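PDB 3F40: uncharacterized NTF2-like protein from Cytophaga hutchinsonii ATCC 33406, which is of unknown function but has the NTF2-like fold of the SnoaL-like family, whose cone-shaped domain often encloses a ligand pocket or active site. Local coordinates for residues A[11-16]-A[91-95]; A[32-38]-A[98-104]; A[59-64]-A[75-81]. All blocks are in the same frame, centred on the assembly; numbering follows the deposited sequence.

Contact 1: residues A[11-16]-A[91-95]; sequences LVLEFI and LYHLE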
loop_
_atom_site.group_PDB
_atom_site.type_symbol
_atom_site.label_atom_id
_atom_site.label_comp_id
_atom_site.label_asym_id
_atom_site.label_seq_id
_atom_site.Cartn_x
_atom_site.Cartn_y
_atom_site.Cartn_z
ATOM N N LEU A 11 16.156 -9.504 -1.074
ATOM C CA LEU A 11 16.454 -8.734 0.167
ATOM C C LEU A 11 15.247 -8.442 0.995
ATOM O O LEU A 11 15.244 -8.536 2.239
ATOM C CB LEU A 11 17.048 -7.367 -0.128
ATOM C CG LEU A 11 18.454 -7.335 -0.681
ATOM C CD1 LEU A 11 18.855 -5.906 -1.093
ATOM C CD2 LEU A 11 19.470 -7.893 0.319
ATOM N N VAL A 12 14.191 -8.028 0.323
ATOM C CA VAL A 12 13.010 -7.698 1.102
ATOM C C VAL A 12 12.421 -8.941 1.744
ATOM O O VAL A 12 12.059 -8.941 2.927
ATOM C CB VAL A 12 11.962 -6.914 0.280
ATOM C CG1 VAL A 12 10.684 -6.719 1.067
ATOM C CG2 VAL A 12 12.565 -5.555 -0.180
ATOM N N LEU A 13 12.342 -10.016 0.979
ATOM C CA LEU A 13 11.780 -11.248 1.543
ATOM C C LEU A 13 12.655 -11.814 2.654
ATOM O O LEU A 13 12.136 -12.414 3.601
ATOM C CB LEU A 13 11.512 -12.259 0.441
ATOM C CG LEU A 13 10.377 -11.817 -0.466
ATOM C CD1 LEU A 13 10.076 -12.906 -1.521
ATOM C CD2 LEU A 13 9.088 -11.450 0.294
ATOM N N GLU A 14 13.957 -11.670 2.508
ATOM C CA GLU A 14 14.873 -12.104 3.570
ATOM C C GLU A 14 14.663 -11.284 4.824
ATOM O O GLU A 14 14.716 -11.806 5.931
ATOM C CB GLU A 14 16.312 -11.977 3.144
ATOM C CG GLU A 14 16.702 -12.954 2.094
ATOM C CD GLU A 14 18.093 -12.765 1.614
ATOM O OE1 GLU A 14 18.771 -11.765 2.091
ATOM O OE2 GLU A 14 18.445 -13.602 0.734
ATOM N N PHE A 15 14.439 -9.992 4.667
ATOM C CA PHE A 15 14.171 -9.119 5.837
ATOM C C PHE A 15 12.917 -9.567 6.555
ATOM O O PHE A 15 12.903 -9.706 7.783
ATOM C CB PHE A 15 14.064 -7.645 5.371
ATOM C CG PHE A 15 13.761 -6.671 6.474
ATOM C CD1 PHE A 15 14.726 -6.376 7.429
ATOM C CD2 PHE A 15 12.548 -6.014 6.549
ATOM C CE1 PHE A 15 14.457 -5.494 8.451
ATOM C CE2 PHE A 15 12.301 -5.124 7.565
ATOM C CZ PHE A 15 13.261 -4.865 8.508
ATOM N N ILE A 16 11.854 -9.819 5.795
ATOM C CA ILE A 16 10.611 -10.265 6.390
ATOM C C ILE A 16 10.810 -11.629 7.057
ATOM O O ILE A 16 10.314 -11.837 8.167
ATOM C CB ILE A 16 9.465 -10.342 5.382
ATOM C CG1 ILE A 16 9.185 -8.961 4.813
ATOM C CG2 ILE A 16 8.223 -10.937 6.007
ATOM C CD1 ILE A 16 8.760 -7.910 5.837
ATOM N N LEU A 91 5.824 -0.112 1.870
ATOM C CA LEU A 91 6.608 0.390 0.750
ATOM C C LEU A 91 8.072 0.500 1.177
ATOM O O LEU A 91 8.429 1.292 2.048
ATOM C CB LEU A 91 6.081 1.753 0.337
ATOM C CG LEU A 91 6.832 2.474 -0.760
ATOM C CD1 LEU A 91 6.736 1.739 -2.095
ATOM C CD2 LEU A 91 6.292 3.911 -0.874
ATOM N N TYR A 92 8.904 -0.357 0.589
ATOM C CA TYR A 92 10.323 -0.454 0.882
ATOM C C TYR A 92 11.121 0.157 -0.264
ATOM O O TYR A 92 10.908 -0.214 -1.434
ATOM C CB TYR A 92 10.731 -1.936 1.059
ATOM C CG TYR A 92 10.036 -2.648 2.170
ATOM C CD1 TYR A 92 8.741 -3.111 2.028
ATOM C CD2 TYR A 92 10.667 -2.884 3.358
ATOM C CE1 TYR A 92 8.077 -3.711 3.086
ATOM C CE2 TYR A 92 9.999 -3.482 4.429
ATOM C CZ TYR A 92 8.695 -3.877 4.289
ATOM O OH TYR A 92 8.013 -4.446 5.336
ATOM N N HIS A 93 12.054 1.045 0.081
ATOM C CA HIS A 93 12.956 1.620 -0.917
ATOM C C HIS A 93 14.347 1.020 -0.707
ATOM O O HIS A 93 14.791 0.903 0.438
ATOM C CB HIS A 93 13.028 3.142 -0.777
ATOM C CG HIS A 93 13.769 3.807 -1.884
ATOM N ND1 HIS A 93 13.211 4.003 -3.126
ATOM C CD2 HIS A 93 15.019 4.334 -1.931
ATOM C CE1 HIS A 93 14.094 4.619 -3.898
ATOM N NE2 HIS A 93 15.207 4.797 -3.206
ATOM N N LEU A 94 14.987 0.671 -1.803
ATOM C CA LEU A 94 16.326 0.050 -1.767
ATOM C C LEU A 94 17.287 0.827 -2.610
ATOM O O LEU A 94 16.971 1.301 -3.722
ATOM C CB LEU A 94 16.248 -1.385 -2.275
ATOM C CG LEU A 94 15.319 -2.262 -1.388
ATOM C CD1 LEU A 94 13.938 -2.376 -2.006
ATOM C CD2 LEU A 94 15.899 -3.657 -1.103
ATOM N N GLU A 95 18.482 0.935 -2.067
ATOM C CA GLU A 95 19.585 1.559 -2.772
ATOM C C GLU A 95 20.830 0.877 -2.321
ATOM O O GLU A 95 21.012 0.573 -1.157
ATOM C CB GLU A 95 19.715 3.038 -2.462
ATOM C CG GLU A 95 18.530 3.805 -2.967
ATOM C CD GLU A 95 18.669 5.297 -2.950
ATOM O OE1 GLU A 95 19.716 5.826 -2.518
ATOM O OE2 GLU A 95 17.718 5.953 -3.421
#
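The first helix of the NTF2-like fold, 8-20, packs on the curved sheet where V12 and L11 meet Y92 and L94 of strand 84-95. The short axes of 11-16 and 91-95 pass 10.8 Å apart at 123°, so the helix runs across the strand. No hydrogen bond joins the two segments, and the contact is apolar and buried. Y92 and L94 are two residues apart on the strand and both point toward the helix, while H93 between them points away. V12 sits between these two side chains. Its CG1 lies over one face of the Y92 ring, 4.3 Å from the centroid and 12° off the normal, in a CH-pi contact. The other branch goes to L94, with V12 CG2 3.9 Å from L94 CD1. CG1 is anti to the backbone N (chi1 174°), and this rotation gives each methyl its own partner. L11 and L94 run alongside each other but head opposite ways, with L11 CD1 3.7 Å from L94 CD2. The F15 side chain lies nearly perpendicular to that of Y92, and F15 CD2 comes within 4.2 Å of Y92 CE2. I99 of the next strand touches both F15 and L94. The phenol oxygen of Y92 is hydrogen-bonded to the Y77 hydroxyl, on strand 72-81. Beside that polar end, I16 CD1 lies 3.6 Å from Y92 OH.

Contact 2: residues A[32-38]-A[98-104]; sequences NENFTFN and EITSLHV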
loop_
_atom_site.group_PDB
_atom_site.type_symbol
_atom_site.label_atom_id
_atom_site.label_comp_id
_atom_site.label_asym_id
_atom_site.label_seq_id
_atom_site.Cartn_x
_atom_site.Cartn_y
_atom_site.Cartn_z
ATOM N N ASN A 32 20.084 -0.176 5.643
ATOM C CA ASN A 32 21.085 0.868 5.671
ATOM C C ASN A 32 21.169 1.455 7.087
ATOM O O ASN A 32 20.148 1.560 7.807
ATOM C CB ASN A 32 20.778 1.962 4.657
ATOM C CG ASN A 32 21.715 3.116 4.749
ATOM O OD1 ASN A 32 21.360 4.182 5.248
ATOM N ND2 ASN A 32 22.923 2.931 4.247
ATOM N N GLU A 33 22.364 1.931 7.424
ATOM C CA GLU A 33 22.610 2.496 8.744
ATOM C C GLU A 33 21.607 3.582 9.090
ATOM O O GLU A 33 21.131 3.661 10.220
ATOM C CB GLU A 33 24.050 3.052 8.832
ATOM C CG GLU A 33 24.355 3.752 10.139
ATOM C CD GLU A 33 25.834 3.811 10.457
ATOM O OE1 GLU A 33 26.482 2.745 10.460
ATOM O OE2 GLU A 33 26.329 4.919 10.737
ATOM N N ASN A 34 21.309 4.388 8.081
ATOM C CA ASN A 34 20.474 5.596 8.186
ATOM C C ASN A 34 19.048 5.372 7.643
ATOM O O ASN A 34 18.348 6.293 7.266
ATOM C CB ASN A 34 21.136 6.769 7.468
ATOM C CG ASN A 34 22.472 7.087 8.033
ATOM O OD1 ASN A 34 23.461 7.133 7.312
ATOM N ND2 ASN A 34 22.514 7.310 9.319
ATOM N N PHE A 35 18.650 4.123 7.692
ATOM C CA PHE A 35 17.276 3.706 7.360
ATOM C C PHE A 35 16.275 4.573 8.096
ATOM O O PHE A 35 16.449 4.883 9.280
ATOM C CB PHE A 35 17.125 2.260 7.792
ATOM C CG PHE A 35 15.706 1.739 7.850
ATOM C CD1 PHE A 35 15.111 1.185 6.733
ATOM C CD2 PHE A 35 14.983 1.777 9.047
ATOM C CE1 PHE A 35 13.846 0.673 6.811
ATOM C CE2 PHE A 35 13.712 1.274 9.116
ATOM C CZ PHE A 35 13.154 0.701 7.999
ATOM N N THR A 36 15.213 4.933 7.395
ATOM C CA THR A 36 14.088 5.564 8.033
ATOM C C THR A 36 12.836 4.721 7.976
ATOM O O THR A 36 12.618 3.975 7.046
ATOM C CB THR A 36 13.767 6.935 7.400
ATOM O OG1 THR A 36 13.345 6.768 6.045
ATOM C CG2 THR A 36 14.995 7.863 7.452
ATOM N N PHE A 37 12.047 4.889 9.017
ATOM C CA PHE A 37 10.721 4.293 9.137
ATOM C C PHE A 37 9.672 5.375 9.274
ATOM O O PHE A 37 9.845 6.307 10.063
ATOM C CB PHE A 37 10.619 3.387 10.371
ATOM C CG PHE A 37 9.240 2.873 10.604
ATOM C CD1 PHE A 37 8.759 1.787 9.866
ATOM C CD2 PHE A 37 8.401 3.466 11.530
ATOM C CE1 PHE A 37 7.469 1.317 10.059
ATOM C CE2 PHE A 37 7.109 2.996 11.716
ATOM C CZ PHE A 37 6.660 1.935 10.989
ATOM N N ASN A 38 8.571 5.223 8.544
ATOM C CA ASN A 38 7.365 6.014 8.720
ATOM C C ASN A 38 6.167 5.117 8.740
ATOM O O ASN A 38 5.961 4.312 7.849
ATOM C CB ASN A 38 7.191 6.999 7.616
ATOM C CG ASN A 38 8.026 8.152 7.784
ATOM O OD1 ASN A 38 7.588 9.214 8.324
ATOM N ND2 ASN A 38 9.229 8.033 7.340
ATOM N N GLU A 98 20.839 -2.241 -0.059
ATOM C CA GLU A 98 20.251 -2.148 1.301
ATOM C C GLU A 98 18.871 -1.526 1.259
ATOM O O GLU A 98 18.558 -0.765 0.360
ATOM C CB GLU A 98 21.122 -1.301 2.220
ATOM C CG GLU A 98 22.603 -1.639 2.262
ATOM C CD GLU A 98 23.361 -0.667 3.125
ATOM O OE1 GLU A 98 23.191 0.557 2.969
ATOM O OE2 GLU A 98 24.164 -1.142 3.949
ATOM N N ILE A 99 18.061 -1.827 2.262
ATOM C CA ILE A 99 16.783 -1.128 2.425
ATOM C C ILE A 99 17.058 0.204 3.098
ATOM O O ILE A 99 17.614 0.230 4.191
ATOM C CB ILE A 99 15.799 -1.986 3.257
ATOM C CG1 ILE A 99 15.532 -3.337 2.600
ATOM C CG2 ILE A 99 14.482 -1.225 3.480
ATOM C CD1 ILE A 99 14.825 -4.348 3.535
ATOM N N THR A 100 16.649 1.314 2.459
ATOM C CA THR A 100 16.916 2.639 3.003
ATOM C C THR A 100 15.693 3.268 3.682
ATOM O O THR A 100 15.840 4.172 4.482
ATOM C CB THR A 100 17.456 3.600 1.933
ATOM O OG1 THR A 100 16.479 3.750 0.930
ATOM C CG2 THR A 100 18.790 3.083 1.322
ATOM N N SER A 101 14.502 2.772 3.373
ATOM C CA SER A 101 13.294 3.265 4.016
ATOM C C SER A 101 12.164 2.284 3.927
ATOM O O SER A 101 12.069 1.513 3.000
ATOM C CB SER A 101 12.839 4.587 3.392
ATOM O OG SER A 101 12.454 4.469 2.053
ATOM N N LEU A 102 11.270 2.448 4.893
ATOM C CA LEU A 102 9.963 1.771 4.919
ATOM C C LEU A 102 8.907 2.811 5.267
ATOM O O LEU A 102 9.071 3.558 6.226
ATOM C CB LEU A 102 9.956 0.659 5.961
ATOM C CG LEU A 102 8.602 0.005 6.254
ATOM C CD1 LEU A 102 7.923 -0.583 5.000
ATOM C CD2 LEU A 102 8.765 -1.086 7.298
ATOM N N HIS A 103 7.858 2.855 4.457
ATOM C CA HIS A 103 6.649 3.565 4.761
ATOM C C HIS A 103 5.526 2.544 4.807
ATOM O O HIS A 103 5.311 1.864 3.804
ATOM C CB HIS A 103 6.334 4.566 3.655
ATOM C CG HIS A 103 7.252 5.723 3.614
ATOM N ND1 HIS A 103 8.547 5.624 3.146
ATOM C CD2 HIS A 103 7.070 7.018 3.965
ATOM C CE1 HIS A 103 9.130 6.816 3.231
ATOM N NE2 HIS A 103 8.251 7.676 3.730
ATOM N N VAL A 104 4.879 2.400 5.960
ATOM C CA VAL A 104 3.809 1.404 6.103
ATOM C C VAL A 104 2.472 2.117 6.291
ATOM O O VAL A 104 2.373 3.119 6.981
ATOM C CB VAL A 104 4.141 0.362 7.232
ATOM C CG1 VAL A 104 4.160 0.981 8.590
ATOM C CG2 VAL A 104 3.189 -0.815 7.159
HETATM O O HOH W 1 24.642 0.624 6.021
HETATM O O HOH W 2 17.394 6.426 4.592
HETATM O O HOH W 3 10.649 6.083 5.953
#
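N32 grips the start of strand 98-105 with two bonds. Its backbone N donates to I99 O at 2.9 Å, almost straight. Its side-chain ND2 donates to E98 OE1 at 2.7 Å, on the syn side of the carboxylate. That oxygen lies near the N32 amide plane, although amide and carboxylate planes are 67° apart. E98 OE2 receives a bond from a water, which in turn accepts from E33 N. The other amide atom, N32 OD1, accepts from N34 N in an Asx turn, which fixes the amide as the chain turns the corner at E33 and N34.

Beyond the corner, 35-38 runs parallel to 98-104 in the mixed sheet of the NTF2-like fold. T36 N donates to T100 O, and T36 O accepts from L102 N. N38 repeats the pattern with L102 O and V104 N. A second water bridges N34 O and T100 O.

F37 and L102 lie on one side of the sheet, and the F35 ring comes to L102 on that side. It runs alongside L102, with F35 CZ 3.8 Å from L102 CB. F37 has CG anti to the backbone N (chi1 174°), which brings its ring edge to L102 CD2, 3.9 Å from F37 CD1. V104 CG1 approaches the same ring obliquely, 3.6 Å from F37 CZ. Y50 of helix 47-57 stacks on F37 and also meets F35.

T36, N38, S101 and H103 lie on the other side. The N38 amide and the H103 ring are nearly parallel, 7° apart, with N38 CB 3.7 Å from H103 CD2. A third water bonds to T36 OG1, N38 ND2 and L102 O. Further out, a classic beta bulge sets T100 and S101 together opposite H93 of strand 84-95.

Contact 3: residues A[59-64]-A[75-81]; sequences FKYVVH and LIYDINM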
loop_
_atom_site.group_PDB
_atom_site.type_symbol
_atom_site.label_atom_id
_atom_site.label_comp_id
_atom_site.label_asym_id
_atom_site.label_seq_id
_atom_site.Cartn_x
_atom_site.Cartn_y
_atom_site.Cartn_z
ATOM N N PHE A 59 6.717 -8.230 15.838
ATOM C CA PHE A 59 5.659 -8.291 14.831
ATOM C C PHE A 59 5.907 -9.440 13.872
ATOM O O PHE A 59 7.036 -9.795 13.606
ATOM C CB PHE A 59 5.568 -6.990 14.008
ATOM C CG PHE A 59 5.198 -5.773 14.788
ATOM C CD1 PHE A 59 4.462 -5.843 15.955
ATOM C CD2 PHE A 59 5.572 -4.546 14.315
ATOM C CE1 PHE A 59 4.112 -4.663 16.633
ATOM C CE2 PHE A 59 5.205 -3.395 14.996
ATOM C CZ PHE A 59 4.497 -3.470 16.145
ATOM N N LYS A 60 4.809 -10.047 13.438
ATOM C CA LYS A 60 4.819 -11.131 12.467
ATOM C C LYS A 60 4.039 -10.739 11.212
ATOM O O LYS A 60 3.076 -10.022 11.294
ATOM C CB LYS A 60 4.252 -12.411 13.072
ATOM C CG LYS A 60 4.977 -12.895 14.311
ATOM C CD LYS A 60 6.422 -13.250 14.019
ATOM C CE LYS A 60 7.201 -13.764 15.240
ATOM N NZ LYS A 60 7.351 -12.757 16.320
ATOM N N TYR A 61 4.475 -11.243 10.054
ATOM C CA TYR A 61 3.975 -10.810 8.753
ATOM C C TYR A 61 3.563 -11.982 7.891
ATOM O O TYR A 61 4.308 -12.970 7.787
ATOM C CB TYR A 61 5.077 -10.037 8.006
ATOM C CG TYR A 61 5.612 -8.863 8.781
ATOM C CD1 TYR A 61 6.538 -9.047 9.782
ATOM C CD2 TYR A 61 5.178 -7.575 8.521
ATOM C CE1 TYR A 61 7.026 -7.975 10.526
ATOM C CE2 TYR A 61 5.656 -6.495 9.246
ATOM C CZ TYR A 61 6.587 -6.718 10.247
ATOM O OH TYR A 61 7.086 -5.709 11.046
ATOM N N VAL A 62 2.415 -11.853 7.258
ATOM C CA VAL A 62 2.019 -12.806 6.264
ATOM C C VAL A 62 1.863 -12.026 4.978
ATOM O O VAL A 62 0.974 -11.180 4.858
ATOM C CB VAL A 62 0.709 -13.513 6.602
ATOM C CG1 VAL A 62 0.298 -14.391 5.441
ATOM C CG2 VAL A 62 0.820 -14.324 7.930
ATOM N N VAL A 63 2.741 -12.331 4.032
ATOM C CA VAL A 63 2.783 -11.610 2.766
ATOM C C VAL A 63 1.792 -12.248 1.770
ATOM O O VAL A 63 1.885 -13.457 1.445
ATOM C CB VAL A 63 4.198 -11.615 2.143
ATOM C CG1 VAL A 63 4.180 -10.903 0.791
ATOM C CG2 VAL A 63 5.234 -10.966 3.068
ATOM N N HIS A 64 0.855 -11.436 1.301
ATOM C CA HIS A 64 -0.169 -11.855 0.334
ATOM C C HIS A 64 0.182 -11.484 -1.089
ATOM O O HIS A 64 -0.137 -12.215 -2.020
ATOM C CB HIS A 64 -1.516 -11.272 0.709
ATOM C CG HIS A 64 -2.052 -11.869 1.961
ATOM N ND1 HIS A 64 -2.323 -11.140 3.093
ATOM C CD2 HIS A 64 -2.322 -13.158 2.263
ATOM C CE1 HIS A 64 -2.765 -11.956 4.035
ATOM N NE2 HIS A 64 -2.763 -13.186 3.559
ATOM N N LEU A 75 4.775 -4.454 -0.429
ATOM C CA LEU A 75 4.173 -5.669 0.089
ATOM C C LEU A 75 2.776 -5.393 0.597
ATOM O O LEU A 75 2.534 -4.401 1.271
ATOM C CB LEU A 75 4.980 -6.259 1.258
ATOM C CG LEU A 75 6.451 -6.595 0.967
ATOM C CD1 LEU A 75 7.125 -7.219 2.223
ATOM C CD2 LEU A 75 6.620 -7.494 -0.215
ATOM N N ILE A 76 1.853 -6.291 0.281
ATOM C CA ILE A 76 0.539 -6.349 0.863
ATOM C C ILE A 76 0.602 -7.500 1.853
ATOM O O ILE A 76 0.825 -8.648 1.486
ATOM C CB ILE A 76 -0.539 -6.627 -0.197
ATOM C CG1 ILE A 76 -0.534 -5.553 -1.284
ATOM C CG2 ILE A 76 -1.924 -6.744 0.418
ATOM C CD1 ILE A 76 -0.794 -4.140 -0.796
ATOM N N TYR A 77 0.460 -7.167 3.126
ATOM C CA TYR A 77 0.642 -8.147 4.165
ATOM C C TYR A 77 -0.227 -7.896 5.385
ATOM O O TYR A 77 -0.641 -6.782 5.674
ATOM C CB TYR A 77 2.121 -8.273 4.553
ATOM C CG TYR A 77 2.962 -7.020 4.884
ATOM C CD1 TYR A 77 2.412 -5.786 5.163
ATOM C CD2 TYR A 77 4.332 -7.137 4.955
ATOM C CE1 TYR A 77 3.226 -4.682 5.446
ATOM C CE2 TYR A 77 5.161 -6.078 5.246
ATOM C CZ TYR A 77 4.608 -4.840 5.491
ATOM O OH TYR A 77 5.438 -3.762 5.791
ATOM N N ASP A 78 -0.489 -8.989 6.106
ATOM C CA ASP A 78 -1.158 -8.912 7.397
ATOM C C ASP A 78 -0.047 -8.856 8.436
ATOM O O ASP A 78 0.911 -9.662 8.392
ATOM C CB ASP A 78 -2.072 -10.101 7.636
ATOM C CG ASP A 78 -3.307 -10.075 6.779
ATOM O OD1 ASP A 78 -3.693 -9.023 6.244
ATOM O OD2 ASP A 78 -3.931 -11.144 6.672
ATOM N N ILE A 79 -0.165 -7.926 9.380
ATOM C CA ILE A 79 0.808 -7.796 10.449
ATOM C C ILE A 79 0.128 -8.115 11.776
ATOM O O ILE A 79 -0.902 -7.544 12.126
ATOM C CB ILE A 79 1.446 -6.381 10.541
ATOM C CG1 ILE A 79 1.828 -5.810 9.164
ATOM C CG2 ILE A 79 2.661 -6.457 11.447
ATOM C CD1 ILE A 79 2.327 -4.381 9.225
ATOM N N ASN A 80 0.677 -9.097 12.462
ATOM C CA ASN A 80 0.230 -9.437 13.812
ATOM C C ASN A 80 1.014 -8.565 14.781
ATOM O O ASN A 80 2.214 -8.721 14.960
ATOM C CB ASN A 80 0.414 -10.928 14.088
ATOM C CG ASN A 80 -0.180 -11.329 15.407
ATOM O OD1 ASN A 80 -0.079 -10.597 16.369
ATOM N ND2 ASN A 80 -0.813 -12.490 15.453
HETATM N N MSE A 81 0.311 -7.578 15.322
HETATM C CA MSE A 81 0.886 -6.626 16.235
HETATM C C MSE A 81 0.247 -6.871 17.593
HETATM O O MSE A 81 -0.886 -6.452 17.863
HETATM C CB MSE A 81 0.624 -5.212 15.726
HETATM C CG MSE A 81 1.195 -4.970 14.308
HETATM SE SE MSE A 81 0.737 -3.234 13.545
HETATM C CE MSE A 81 1.632 -2.128 14.799
HETATM O O HOH W 4 -2.797 -8.527 3.765
#
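F59 and M81, a selenomethionine, close one end of this strand pair. M81 CG lies over one face of the F59 ring, 3.8 Å from the centroid, in a CH-pi contact. The SE atom stands farther above the same ring, a Met-aromatic contact. The M81 chain is extended at chi2 and bends at chi3 (64°), which swings CE back to 3.4 Å from F59 CZ. An alanine in place of F59 would remove the ring and is likely to open a gap beside M81 CG and CE and leave the selenium without its aromatic partner.

Y61, Y77 and I79 share one side of the sheet and point the same way. I79 CG2 lies over a face of the Y61 ring, 3.7 Å from Y61 CE2. The two tyrosine rings meet obliquely, planes at 45°, with Y61 CD2 3.6 Å from Y77 CE2. Y77 has CG between its backbone N and carbonyl carbon (chi1 50°), a rotation that sets its ring beside that of Y61. I16 and L19 of helix 8-20 touch Y61.

D78 lies on the other side, and the H64 ring comes across to it. The ring and carboxylate planes are steeply inclined. H64 CE1 is the near atom, 3.0 Å from D78 OD2. A water links H64 ND1 to D78 OD1. K60 turns its amine away to a salt bridge with E22.

The backbones pair between these side chains. K60 with N80 and V62 with D78 are hydrogen-bonded pairs, and V62 N reaches D78 O at 2.9 Å. Y61 with I79 and V63 with Y77 are non-hydrogen-bonded pairs. This register is that of an antiparallel beta hairpin, strands 60-69 and 72-81, at one edge of the NTF2-like sheet within this chain.

In the fold
All three contacts reach one sheet. Contact 1 sets helix 8-20 against strand 84-95, whose neighbours carry contacts 2 and 3. The centres of contacts 1 and 2 lie about 9 Å apart. They are joined by backbone pairing, with H93 O 2.8 Å from T100 N, and by L102 CD1 against Y92. Contacts 1 and 3 are about 14 Å apart at their centres. Y92 OH and Y77 OH, 2.7 Å apart, join them, and L75 CD1 packs against V12, I16 and Y92. Contacts 2 and 3, about 17 Å apart at their centres, meet lightly where V104 and L102 approach Y77. The function is unknown; relatives often hold a pocket on the sheet face that helix 8-20 meets.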